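Lipoteichoic acid primase (PDB 4UOP) belongs to the sulfatase family of alpha/beta enzymes and holds a magnesium ion in its extracellular catalytic domain. Local coordinates at residues 69-74 with 288-293; 78-83 with 234-239; 240-245 with 295-300; 305-310 with 401-406. All coordinates share one frame; numbering follows the deposited sequence.

Contact 1: residues 69-74 with 288-293; sequences QRNLTN and IKTDQL
Q69 sets CG between its own backbone N and carbonyl carbon (chi1 59°) and then runs out extended, which carries its carboxamide across to the backbone of I288. There the amide docks at two points. OE1 takes the I288 N-H on a lone pair, 2.9 Å from I288 N and nearly straight at 173°, while Q69 NE2 returns a bond to I288 O at 3.0 Å. The second hydrogen of NE2 goes to N71 OD1, also 2.9 Å away, and both acceptors lie in the amide plane. OE1 is shared as well, since I287 N bonds to it from just before the segment. Four bonds therefore fix both the tilt and the flip of this buried carboxamide.

Beside it, L72 crosses I288 at about a right angle, and L72 CD1 sits 3.7 Å from I288 CG1. L72 also packs on L247, Y250 and F251 of helix 246-271. On the N71 side, T290 meets the flat amide from the opposite direction through its methyl: T290 CG2 is 3.8 Å from N71 ND2. The polar ends of this pair turn to a common partner, because T290 OG1 and N71 ND2 both bond to D314 OD1.

The two loops leave the parallel strands 59-65 and 277-283, neighbours in the central sheet. In the same two loops lie E66, D284 and H285, which with T108 bind the magnesium ion about 10 Å from the Q69 side chain, so this contact joins two loops of the metal site typical of the sulfatase fold.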
loop_
_atom_site.group_PDB
_atom_site.type_symbol
_atom_site.label_atom_id
_atom_site.label_comp_id
_atom_site.label_asym_id
_atom_site.label_seq_id
_atom_site.Cartn_x
_atom_site.Cartn_y
_atom_site.Cartn_z
ATOM N N GLN B 69 5.431 19.650 -7.581
ATOM C CA GLN B 69 6.711 19.206 -7.014
ATOM C C GLN B 69 7.764 20.269 -7.257
ATOM O O GLN B 69 7.792 20.913 -8.309
ATOM C CB GLN B 69 7.153 17.851 -7.575
ATOM C CG GLN B 69 7.327 17.800 -9.086
ATOM C CD GLN B 69 7.379 16.373 -9.584
ATOM O OE1 GLN B 69 6.349 15.714 -9.677
ATOM N NE2 GLN B 69 8.586 15.880 -9.895
ATOM N N ARG B 70 8.645 20.440 -6.284
ATOM C CA ARG B 70 9.577 21.558 -6.294
ATOM C C ARG B 70 10.486 21.595 -7.515
ATOM O O ARG B 70 10.781 22.685 -8.011
ATOM C CB ARG B 70 10.415 21.594 -5.012
ATOM C CG ARG B 70 11.215 22.875 -4.830
ATOM C CD ARG B 70 10.347 24.106 -4.984
ATOM N NE ARG B 70 10.983 25.347 -4.548
ATOM C CZ ARG B 70 10.608 26.572 -4.932
ATOM N NH1 ARG B 70 9.627 26.745 -5.828
ATOM N NH2 ARG B 70 11.230 27.639 -4.433
ATOM N N ASN B 71 10.934 20.436 -8.001
ATOM C CA ASN B 71 11.840 20.415 -9.164
ATOM C C ASN B 71 11.138 20.672 -10.503
ATOM O O ASN B 71 11.788 20.737 -11.560
ATOM C CB ASN B 71 12.712 19.156 -9.195
ATOM C CG ASN B 71 11.938 17.869 -9.394
ATOM O OD1 ASN B 71 10.774 17.853 -9.784
ATOM N ND2 ASN B 71 12.612 16.761 -9.146
ATOM N N LEU B 72 9.822 20.840 -10.466
ATOM C CA LEU B 72 9.081 21.333 -11.638
ATOM C C LEU B 72 8.294 22.603 -11.318
ATOM O O LEU B 72 7.184 22.795 -11.793
ATOM C CB LEU B 72 8.170 20.229 -12.178
ATOM C CG LEU B 72 8.899 18.971 -12.668
ATOM C CD1 LEU B 72 7.903 17.871 -12.987
ATOM C CD2 LEU B 72 9.758 19.264 -13.894
ATOM N N THR B 73 8.855 23.447 -10.469
ATOM C CA THR B 73 8.352 24.782 -10.246
ATOM C C THR B 73 9.487 25.743 -10.527
ATOM O O THR B 73 10.646 25.335 -10.605
ATOM C CB THR B 73 7.844 25.000 -8.811
ATOM O OG1 THR B 73 8.938 24.880 -7.898
ATOM C CG2 THR B 73 6.749 24.002 -8.460
ATOM N N ASN B 74 9.157 27.021 -10.700
ATOM C CA ASN B 74 10.150 28.032 -11.072
ATOM C C ASN B 74 10.928 27.620 -12.323
ATOM O O ASN B 74 12.156 27.741 -12.397
ATOM C CB ASN B 74 11.084 28.344 -9.888
ATOM C CG ASN B 74 11.499 29.811 -9.848
ATOM O OD1 ASN B 74 11.624 30.458 -10.887
ATOM N ND2 ASN B 74 11.694 30.348 -8.643
ATOM N N ILE B 288 5.679 13.337 -11.199
ATOM C CA ILE B 288 6.585 13.030 -12.310
ATOM C C ILE B 288 7.869 12.422 -11.748
ATOM O O ILE B 288 8.569 13.044 -10.937
ATOM C CB ILE B 288 6.920 14.303 -13.109
ATOM C CG1 ILE B 288 5.641 15.035 -13.575
ATOM C CG2 ILE B 288 7.864 13.972 -14.260
ATOM C CD1 ILE B 288 4.751 14.273 -14.554
ATOM N N LYS B 289 8.163 11.192 -12.149
ATOM C CA LYS B 289 9.442 10.575 -11.811
ATOM C C LYS B 289 10.468 11.104 -12.802
ATOM O O LYS B 289 10.506 10.661 -13.964
ATOM C CB LYS B 289 9.346 9.057 -11.867
ATOM C CG LYS B 289 8.355 8.486 -10.878
ATOM C CD LYS B 289 8.853 7.177 -10.291
ATOM C CE LYS B 289 7.928 6.673 -9.193
ATOM N NZ LYS B 289 6.650 6.142 -9.737
ATOM N N THR B 290 11.270 12.073 -12.368
ATOM C CA THR B 290 12.066 12.853 -13.308
ATOM C C THR B 290 13.197 12.026 -13.919
ATOM O O THR B 290 13.603 12.300 -15.044
ATOM C CB THR B 290 12.636 14.141 -12.687
ATOM O OG1 THR B 290 13.340 13.822 -11.476
ATOM C CG2 THR B 290 11.513 15.131 -12.385
ATOM N N ASP B 291 13.698 11.029 -13.192
ATOM C CA ASP B 291 14.749 10.162 -13.734
ATOM C C ASP B 291 14.221 9.221 -14.827
ATOM O O ASP B 291 15.014 8.684 -15.594
ATOM C CB ASP B 291 15.510 9.402 -12.621
ATOM C CG ASP B 291 14.636 8.440 -11.836
ATOM O OD1 ASP B 291 13.624 7.938 -12.391
ATOM O OD2 ASP B 291 14.972 8.198 -10.635
ATOM N N GLN B 292 12.897 9.057 -14.906
ATOM C CA GLN B 292 12.252 8.256 -15.942
ATOM C C GLN B 292 11.785 9.059 -17.159
ATOM O O GLN B 292 11.190 8.492 -18.075
ATOM C CB GLN B 292 11.056 7.500 -15.375
ATOM C CG GLN B 292 11.437 6.488 -14.305
ATOM C CD GLN B 292 10.421 5.374 -14.110
ATOM O OE1 GLN B 292 9.827 4.877 -15.071
ATOM N NE2 GLN B 292 10.282 4.919 -12.876
ATOM N N LEU B 293 12.038 10.364 -17.182
ATOM C CA LEU B 293 11.655 11.179 -18.340
ATOM C C LEU B 293 12.468 10.773 -19.566
ATOM O O LEU B 293 13.608 10.328 -19.434
ATOM C CB LEU B 293 11.886 12.674 -18.071
ATOM C CG LEU B 293 10.921 13.354 -17.095
ATOM C CD1 LEU B 293 11.449 14.725 -16.696
ATOM C CD2 LEU B 293 9.533 13.476 -17.707
#

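Contact 2: residues 78-83 with 234-239; sequences NGQSIT and QEIDLP
The flat carboxamide of Q80 meets the backbone of D237 in its own plane, while I236 CG2 stands above one face, out toward the oxygen and nitrogen, 3.9 Å from Q80 OE1. Q80 belongs to the small beta hairpin formed by strands 76-77 and 80-81, with N78 and G79 at the turn, and the hairpin leans on the loop that leads into helix 246-271. Q80 OE1 accepts from D237 N at 2.8 Å on a lone pair, and Q80 NE2 gives an almost straight bond to D237 O at 3.1 Å, tilted 24° from that carbonyl plane. Bonding to both the N-H and the C=O of one residue fixes the rotation of the amide and which end is oxygen. NE2 also bonds to I77 O, which ties it back into the hairpin.

At the turn, the N78 amide slides past P239 loosely, with N78 ND2 about 4.2 Å from P239 CB, CG and CD alike. Deeper in, two isoleucine side chains meet. I236 puts CG1 beside its backbone N, anti to the carbonyl carbon (chi1 -55°), and crosses I82 at about a right angle, so that I82 CD1 rests 4.1 Å from I236 CG1.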
loop_
_atom_site.group_PDB
_atom_site.type_symbol
_atom_site.label_atom_id
_atom_site.label_comp_id
_atom_site.label_asym_id
_atom_site.label_seq_id
_atom_site.Cartn_x
_atom_site.Cartn_y
_atom_site.Cartn_z
ATOM N N ASN B 78 10.820 28.302 -22.928
ATOM C CA ASN B 78 11.010 29.342 -23.947
ATOM C C ASN B 78 10.581 30.716 -23.442
ATOM O O ASN B 78 9.772 31.395 -24.068
ATOM C CB ASN B 78 10.246 28.994 -25.242
ATOM C CG ASN B 78 10.785 27.755 -25.936
ATOM O OD1 ASN B 78 11.904 27.315 -25.679
ATOM N ND2 ASN B 78 9.985 27.190 -26.838
ATOM N N GLY B 79 11.097 31.099 -22.281
ATOM C CA GLY B 79 10.751 32.375 -21.661
ATOM C C GLY B 79 9.415 32.436 -20.930
ATOM O O GLY B 79 9.133 33.433 -20.273
ATOM N N GLN B 80 8.590 31.392 -21.030
ATOM C CA GLN B 80 7.268 31.379 -20.380
ATOM C C GLN B 80 7.351 30.719 -18.991
ATOM O O GLN B 80 7.665 29.529 -18.889
ATOM C CB GLN B 80 6.260 30.612 -21.238
ATOM C CG GLN B 80 6.119 31.082 -22.687
ATOM C CD GLN B 80 5.540 30.006 -23.590
ATOM O OE1 GLN B 80 4.335 29.955 -23.814
ATOM N NE2 GLN B 80 6.398 29.113 -24.083
ATOM N N SER B 81 7.059 31.481 -17.935
ATOM C CA SER B 81 7.101 30.957 -16.568
ATOM C C SER B 81 5.957 29.992 -16.340
ATOM O O SER B 81 4.807 30.301 -16.649
ATOM C CB SER B 81 7.008 32.086 -15.546
ATOM O OG SER B 81 8.200 32.836 -15.534
ATOM N N ILE B 82 6.259 28.839 -15.764
ATOM C CA ILE B 82 5.230 27.849 -15.481
ATOM C C ILE B 82 4.478 28.202 -14.199
ATOM O O ILE B 82 3.256 28.084 -14.155
ATOM C CB ILE B 82 5.831 26.430 -15.382
ATOM C CG1 ILE B 82 6.482 26.039 -16.718
ATOM C CG2 ILE B 82 4.777 25.400 -14.984
ATOM C CD1 ILE B 82 5.538 26.022 -17.904
ATOM N N THR B 83 5.204 28.621 -13.157
ATOM C CA THR B 83 4.583 28.976 -11.887
ATOM C C THR B 83 4.945 30.393 -11.451
ATOM O O THR B 83 5.547 30.574 -10.395
ATOM C CB THR B 83 4.995 27.994 -10.751
ATOM O OG1 THR B 83 6.409 28.025 -10.575
ATOM C CG2 THR B 83 4.561 26.569 -11.055
ATOM N N GLN B 234 -5.263 26.571 -22.041
ATOM C CA GLN B 234 -3.834 26.265 -22.177
ATOM C C GLN B 234 -3.085 27.501 -22.649
ATOM O O GLN B 234 -3.327 28.009 -23.747
ATOM C CB GLN B 234 -3.615 25.120 -23.155
ATOM C CG GLN B 234 -4.191 23.801 -22.671
ATOM C CD GLN B 234 -3.986 22.677 -23.655
ATOM O OE1 GLN B 234 -3.060 22.708 -24.468
ATOM N NE2 GLN B 234 -4.846 21.677 -23.593
ATOM N N GLU B 235 -2.180 27.998 -21.816
ATOM C CA GLU B 235 -1.516 29.267 -22.100
ATOM C C GLU B 235 -0.035 29.147 -22.411
ATOM O O GLU B 235 0.599 30.141 -22.765
ATOM C CB GLU B 235 -1.734 30.236 -20.935
ATOM C CG GLU B 235 -3.164 30.741 -20.841
ATOM C CD GLU B 235 -3.368 31.744 -19.720
ATOM O OE1 GLU B 235 -2.377 32.174 -19.086
ATOM O OE2 GLU B 235 -4.540 32.102 -19.472
ATOM N N ILE B 236 0.521 27.951 -22.285
ATOM C CA ILE B 236 1.919 27.724 -22.620
ATOM C C ILE B 236 2.015 27.204 -24.054
ATOM O O ILE B 236 1.393 26.200 -24.394
ATOM C CB ILE B 236 2.561 26.709 -21.647
ATOM C CG1 ILE B 236 2.375 27.166 -20.193
ATOM C CG2 ILE B 236 4.037 26.502 -21.958
ATOM C CD1 ILE B 236 2.925 28.542 -19.884
ATOM N N ASP B 237 2.765 27.904 -24.896
ATOM C CA ASP B 237 3.090 27.395 -26.229
ATOM C C ASP B 237 4.247 26.400 -26.069
ATOM O O ASP B 237 5.377 26.795 -25.793
ATOM C CB ASP B 237 3.465 28.539 -27.179
ATOM C CG ASP B 237 3.899 28.045 -28.559
ATOM O OD1 ASP B 237 3.310 27.063 -29.071
ATOM O OD2 ASP B 237 4.837 28.648 -29.134
ATOM N N LEU B 238 3.943 25.117 -26.223
ATOM C CA LEU B 238 4.892 24.055 -25.889
ATOM C C LEU B 238 5.817 23.751 -27.067
ATOM O O LEU B 238 5.348 23.693 -28.202
ATOM C CB LEU B 238 4.151 22.773 -25.529
ATOM C CG LEU B 238 3.397 22.724 -24.200
ATOM C CD1 LEU B 238 2.587 21.448 -24.121
ATOM C CD2 LEU B 238 4.357 22.802 -23.035
ATOM N N PRO B 239 7.111 23.535 -26.799
ATOM C CA PRO B 239 7.992 23.005 -27.866
ATOM C C PRO B 239 7.637 21.567 -28.242
ATOM O O PRO B 239 6.961 20.876 -27.474
ATOM C CB PRO B 239 9.384 23.092 -27.263
ATOM C CG PRO B 239 9.196 23.211 -25.787
ATOM C CD PRO B 239 7.849 23.826 -25.555
#

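Contact 3: residues 240-245 with 295-300; sequences SDLKDT and EEQKKY
D241 O is gripped by two donors: Q297 NE2 at 2.9 Å, in the carbonyl plane and nearly straight, and a water 2.8 Å away that also donates to E296 OE2. The D241 side chain reaches the same segment, CG lying between its backbone N and carbonyl carbon (chi1 67°). D241 OD1 takes the Y300 OH proton at 2.6 Å on its syn lone pair, the carboxylate standing almost perpendicular (89°) to the ring. D241 OD2 forms a salt bridge with K299 NZ at 2.8 Å, met nearly along the C-O bond. With a bond to each oxygen, the carboxylate can hardly rotate, and the lysine probably favours its negative charge. K299 NZ also bonds to E296 O.

The Y300 ring is sandwiched. L242 CD1 makes a CH-pi contact over one face, 3.7 Å from the centroid, and K299 CG lies over the other. L242 packs further on L247 and F251.

A type II turn runs from L242 to T245, where L242 O receives both T245 N and T245 OG1. T245 OG1 also receives a weak, bent bond from Q297 NE2 (3.2 Å, 131°). It accepts from G248 N as well: this is the threonine N-cap that opens helix 246-271.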
loop_
_atom_site.group_PDB
_atom_site.type_symbol
_atom_site.label_atom_id
_atom_site.label_comp_id
_atom_site.label_asym_id
_atom_site.label_seq_id
_atom_site.Cartn_x
_atom_site.Cartn_y
_atom_site.Cartn_z
ATOM N N SER B 240 8.088 21.110 -29.409
ATOM C CA SER B 240 7.623 19.825 -29.944
ATOM C C SER B 240 8.048 18.624 -29.105
ATOM O O SER B 240 7.405 17.570 -29.157
ATOM C CB SER B 240 8.097 19.640 -31.395
ATOM O OG SER B 240 9.497 19.411 -31.437
ATOM N N ASP B 241 9.121 18.763 -28.332
ATOM C CA ASP B 241 9.497 17.676 -27.446
ATOM C C ASP B 241 8.651 17.617 -26.162
ATOM O O ASP B 241 8.837 16.702 -25.370
ATOM C CB ASP B 241 10.993 17.663 -27.157
ATOM C CG ASP B 241 11.481 18.844 -26.357
ATOM O OD1 ASP B 241 10.687 19.681 -25.886
ATOM O OD2 ASP B 241 12.713 18.948 -26.229
ATOM N N LEU B 242 7.717 18.555 -26.000
ATOM C CA LEU B 242 6.710 18.495 -24.931
ATOM C C LEU B 242 5.258 18.371 -25.388
ATOM O O LEU B 242 4.416 17.858 -24.651
ATOM C CB LEU B 242 6.801 19.735 -24.084
ATOM C CG LEU B 242 8.028 19.786 -23.189
ATOM C CD1 LEU B 242 8.171 21.158 -22.571
ATOM C CD2 LEU B 242 7.953 18.713 -22.120
ATOM N N LYS B 243 4.953 18.785 -26.611
ATOM C CA LYS B 243 3.572 18.924 -27.013
ATOM C C LYS B 243 2.991 17.519 -27.050
ATOM O O LYS B 243 3.654 16.588 -27.498
ATOM C CB LYS B 243 3.445 19.618 -28.380
ATOM C CG LYS B 243 2.053 20.184 -28.664
ATOM C CD LYS B 243 1.964 20.820 -30.036
ATOM C CE LYS B 243 2.456 22.255 -30.030
ATOM N NZ LYS B 243 1.372 23.231 -29.737
ATOM N N ASP B 244 1.770 17.373 -26.534
ATOM C CA ASP B 244 1.039 16.093 -26.467
ATOM C C ASP B 244 1.798 14.943 -25.758
ATOM O O ASP B 244 1.660 13.757 -26.098
ATOM C CB ASP B 244 0.571 15.713 -27.874
ATOM C CG ASP B 244 -0.417 16.734 -28.465
ATOM O OD1 ASP B 244 -0.725 17.748 -27.798
ATOM O OD2 ASP B 244 -0.896 16.526 -29.606
ATOM N N THR B 245 2.569 15.320 -24.740
ATOM C CA THR B 245 3.290 14.381 -23.864
ATOM C C THR B 245 2.777 14.581 -22.444
ATOM O O THR B 245 2.221 15.628 -22.157
ATOM C CB THR B 245 4.824 14.626 -23.830
ATOM O OG1 THR B 245 5.141 15.881 -23.198
ATOM C CG2 THR B 245 5.436 14.589 -25.246
ATOM N N GLU B 295 15.092 11.418 -22.334
ATOM C CA GLU B 295 16.322 12.172 -22.148
ATOM C C GLU B 295 16.208 13.635 -22.543
ATOM O O GLU B 295 16.727 14.507 -21.845
ATOM C CB GLU B 295 17.493 11.502 -22.889
ATOM C CG GLU B 295 18.146 10.385 -22.089
ATOM C CD GLU B 295 18.770 10.877 -20.789
ATOM O OE1 GLU B 295 19.239 12.037 -20.741
ATOM O OE2 GLU B 295 18.797 10.098 -19.815
ATOM N N GLU B 296 15.528 13.920 -23.650
ATOM C CA GLU B 296 15.456 15.305 -24.112
ATOM C C GLU B 296 14.490 16.177 -23.289
ATOM O O GLU B 296 14.533 17.404 -23.406
ATOM C CB GLU B 296 15.136 15.383 -25.609
ATOM C CG GLU B 296 13.669 15.221 -25.987
ATOM C CD GLU B 296 13.192 13.784 -25.973
ATOM O OE1 GLU B 296 14.010 12.872 -25.726
ATOM O OE2 GLU B 296 11.993 13.566 -26.237
ATOM N N GLN B 297 13.637 15.549 -22.473
ATOM C CA GLN B 297 12.761 16.299 -21.553
ATOM C C GLN B 297 13.453 16.614 -20.234
ATOM O O GLN B 297 13.012 17.509 -19.505
ATOM C CB GLN B 297 11.478 15.526 -21.271
ATOM C CG GLN B 297 10.543 15.444 -22.453
ATOM C CD GLN B 297 9.180 14.916 -22.089
ATOM O OE1 GLN B 297 8.975 14.344 -21.019
ATOM N NE2 GLN B 297 8.221 15.134 -22.974
ATOM N N LYS B 298 14.539 15.915 -19.921
ATOM C CA LYS B 298 15.221 16.141 -18.637
ATOM C C LYS B 298 15.773 17.562 -18.486
ATOM O O LYS B 298 15.867 18.064 -17.369
ATOM C CB LYS B 298 16.319 15.103 -18.401
ATOM C CG LYS B 298 15.753 13.741 -18.068
ATOM C CD LYS B 298 16.832 12.750 -17.683
ATOM C CE LYS B 298 16.239 11.356 -17.579
ATOM N NZ LYS B 298 17.246 10.365 -17.119
ATOM N N LYS B 299 16.079 18.241 -19.594
ATOM C CA LYS B 299 16.541 19.642 -19.506
ATOM C C LYS B 299 15.509 20.629 -18.920
ATOM O O LYS B 299 15.863 21.766 -18.589
ATOM C CB LYS B 299 16.989 20.160 -20.868
ATOM C CG LYS B 299 15.859 20.376 -21.857
ATOM C CD LYS B 299 16.358 21.086 -23.114
ATOM C CE LYS B 299 15.282 21.157 -24.175
ATOM N NZ LYS B 299 14.998 19.828 -24.790
ATOM N N TYR B 300 14.245 20.208 -18.823
ATOM C CA TYR B 300 13.191 21.044 -18.271
ATOM C C TYR B 300 13.112 21.011 -16.751
ATOM O O TYR B 300 12.466 21.877 -16.151
ATOM C CB TYR B 300 11.846 20.661 -18.876
ATOM C CG TYR B 300 11.807 20.909 -20.367
ATOM C CD1 TYR B 300 11.928 22.199 -20.875
ATOM C CD2 TYR B 300 11.673 19.859 -21.264
ATOM C CE1 TYR B 300 11.908 22.437 -22.242
ATOM C CE2 TYR B 300 11.655 20.089 -22.625
ATOM C CZ TYR B 300 11.771 21.381 -23.102
ATOM O OH TYR B 300 11.750 21.631 -24.454
HETATM O O HOH W 1 9.430 14.028 -25.923
#

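Contact 4: residues 305-310 with 401-406; sequences TQLKAE and TNYDGT
The backbones of 305-310 and 401-406 come closest at two places, L307 beside Y403 and K308 beside G405, with CA atoms 4.7 Å apart in each pair. Two turns meet here. N402 to G405 is a type I turn at the end of strand 399-402, in the beta hairpin that returns as strand 407-408, and K308 is the centre of an inverse gamma turn. One backbone bond joins them, K308 N to Y403 O at 2.8 Å, with the donor 30° out of the carbonyl plane. K308 O then faces G405, where a CA-H...O contact puts G405 CA 3.4 Å from K308 O.

L307 and Y403 lie side by side, pointing the same way. L307 CD1 stands over the centre of the Y403 ring in a CH-pi contact, 3.9 Å from the centroid, and L307 CD2 is 3.7 Å from Y403 CD2. A309 CB approaches the ring at its edge and packs on T401 CG2 at 3.9 Å. The phenol is pinned at its far end by a bond from Y403 OH to T384 O. D404 closes an Asx turn, its OD1 accepting from both T406 N and T406 OG1. K308, extended beyond CG, runs along the turn until K308 CD is 3.6 Å from D404 O, which one water links to K308 NZ.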
loop_
_atom_site.group_PDB
_atom_site.type_symbol
_atom_site.label_atom_id
_atom_site.label_comp_id
_atom_site.label_asym_id
_atom_site.label_seq_id
_atom_site.Cartn_x
_atom_site.Cartn_y
_atom_site.Cartn_z
ATOM N N THR B 305 18.139 23.774 -7.119
ATOM C CA THR B 305 18.290 23.280 -5.734
ATOM C C THR B 305 18.217 21.764 -5.699
ATOM O O THR B 305 17.759 21.166 -4.725
ATOM C CB THR B 305 17.259 23.932 -4.787
ATOM O OG1 THR B 305 15.922 23.743 -5.287
ATOM C CG2 THR B 305 17.543 25.418 -4.644
ATOM N N GLN B 306 18.723 21.142 -6.763
ATOM C CA GLN B 306 18.697 19.707 -6.936
ATOM C C GLN B 306 19.339 18.990 -5.767
ATOM O O GLN B 306 20.409 19.387 -5.283
ATOM C CB GLN B 306 19.440 19.332 -8.225
ATOM C CG GLN B 306 19.583 17.849 -8.495
ATOM C CD GLN B 306 20.327 17.554 -9.801
ATOM O OE1 GLN B 306 21.010 18.416 -10.345
ATOM N NE2 GLN B 306 20.190 16.342 -10.299
ATOM N N LEU B 307 18.689 17.918 -5.339
ATOM C CA LEU B 307 19.311 16.942 -4.473
ATOM C C LEU B 307 19.748 15.770 -5.357
ATOM O O LEU B 307 18.936 15.162 -6.076
ATOM C CB LEU B 307 18.332 16.472 -3.402
ATOM C CG LEU B 307 17.543 17.548 -2.654
ATOM C CD1 LEU B 307 16.676 16.897 -1.591
ATOM C CD2 LEU B 307 18.428 18.632 -2.057
ATOM N N LYS B 308 21.032 15.451 -5.322
ATOM C CA LYS B 308 21.557 14.373 -6.146
ATOM C C LYS B 308 21.416 13.056 -5.406
ATOM O O LYS B 308 22.397 12.343 -5.177
ATOM C CB LYS B 308 23.012 14.653 -6.551
ATOM C CG LYS B 308 23.146 15.844 -7.480
ATOM C CD LYS B 308 24.579 16.018 -7.968
ATOM C CE LYS B 308 24.826 17.416 -8.516
ATOM N NZ LYS B 308 26.238 17.588 -8.966
ATOM N N ALA B 309 20.173 12.747 -5.043
ATOM C CA ALA B 309 19.824 11.499 -4.416
ATOM C C ALA B 309 18.375 11.257 -4.772
ATOM O O ALA B 309 17.587 12.201 -4.795
ATOM C CB ALA B 309 19.998 11.596 -2.911
ATOM N N GLU B 310 18.022 10.021 -5.092
ATOM C CA GLU B 310 16.629 9.696 -5.364
ATOM C C GLU B 310 16.143 8.649 -4.365
ATOM O O GLU B 310 16.904 7.780 -3.949
ATOM C CB GLU B 310 16.398 9.272 -6.829
ATOM C CG GLU B 310 16.596 10.394 -7.862
ATOM C CD GLU B 310 15.412 11.374 -8.067
ATOM O OE1 GLU B 310 14.516 11.577 -7.178
ATOM O OE2 GLU B 310 15.390 11.987 -9.176
ATOM N N THR B 401 23.285 8.896 1.413
ATOM C CA THR B 401 23.740 9.642 0.260
ATOM C C THR B 401 23.571 11.116 0.541
ATOM O O THR B 401 22.453 11.577 0.795
ATOM C CB THR B 401 22.929 9.247 -0.988
ATOM O OG1 THR B 401 23.029 7.831 -1.191
ATOM C CG2 THR B 401 23.450 9.954 -2.228
ATOM N N ASN B 402 24.686 11.840 0.542
ATOM C CA ASN B 402 24.666 13.286 0.645
ATOM C C ASN B 402 23.960 13.889 -0.556
ATOM O O ASN B 402 23.968 13.321 -1.633
ATOM C CB ASN B 402 26.083 13.850 0.703
ATOM C CG ASN B 402 26.817 13.470 1.972
ATOM O OD1 ASN B 402 26.277 13.580 3.062
ATOM N ND2 ASN B 402 28.052 13.008 1.830
ATOM N N TYR B 403 23.399 15.073 -0.371
ATOM C CA TYR B 403 22.667 15.722 -1.452
ATOM C C TYR B 403 23.536 16.248 -2.591
ATOM O O TYR B 403 23.013 16.576 -3.655
ATOM C CB TYR B 403 21.763 16.820 -0.906
ATOM C CG TYR B 403 20.642 16.311 -0.034
ATOM C CD1 TYR B 403 20.108 15.027 -0.188
ATOM C CD2 TYR B 403 20.079 17.132 0.920
ATOM C CE1 TYR B 403 19.069 14.580 0.613
ATOM C CE2 TYR B 403 19.040 16.700 1.721
ATOM C CZ TYR B 403 18.535 15.431 1.567
ATOM O OH TYR B 403 17.499 15.029 2.379
ATOM N N ASP B 404 24.854 16.319 -2.388
ATOM C CA ASP B 404 25.774 16.531 -3.510
ATOM C C ASP B 404 26.098 15.254 -4.294
ATOM O O ASP B 404 26.872 15.300 -5.260
ATOM C CB ASP B 404 27.073 17.227 -3.046
ATOM C CG ASP B 404 27.929 16.365 -2.085
ATOM O OD1 ASP B 404 27.587 15.192 -1.821
ATOM O OD2 ASP B 404 28.965 16.885 -1.604
ATOM N N GLY B 405 25.509 14.123 -3.902
ATOM C CA GLY B 405 25.684 12.857 -4.602
ATOM C C GLY B 405 26.721 11.911 -4.011
ATOM O O GLY B 405 26.778 10.730 -4.384
ATOM N N THR B 406 27.535 12.409 -3.087
ATOM C CA THR B 406 28.594 11.589 -2.494
ATOM C C THR B 406 28.037 10.673 -1.417
ATOM O O THR B 406 26.996 10.951 -0.807
ATOM C CB THR B 406 29.717 12.450 -1.895
ATOM O OG1 THR B 406 29.204 13.266 -0.835
ATOM C CG2 THR B 406 30.333 13.335 -2.964
HETATM O O HOH W 2 27.367 17.858 -6.731
#

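Overall arrangement
Contacts 1, 2 and 3 lie on the same side of the chain's centre. They gather round the start of helix 246-271, with centres 12 to 16 Å apart, and they touch: T83 of contact 2 meets N74 of contact 1, K298 of contact 3 reaches D291 O, and P239 packs on Y300. Along the chain, contact 2 is nested within the loop closed by contact 1, whereas contacts 1 and 3 cross. Contact 4 comes last, its centre about 15 Å from that of contact 1, which it touches through E310, and joins the five-stranded antiparallel sheet to the sulfatase-family core. The long loop after strand 277-283 supplies one segment each to contacts 1, 3 and 4.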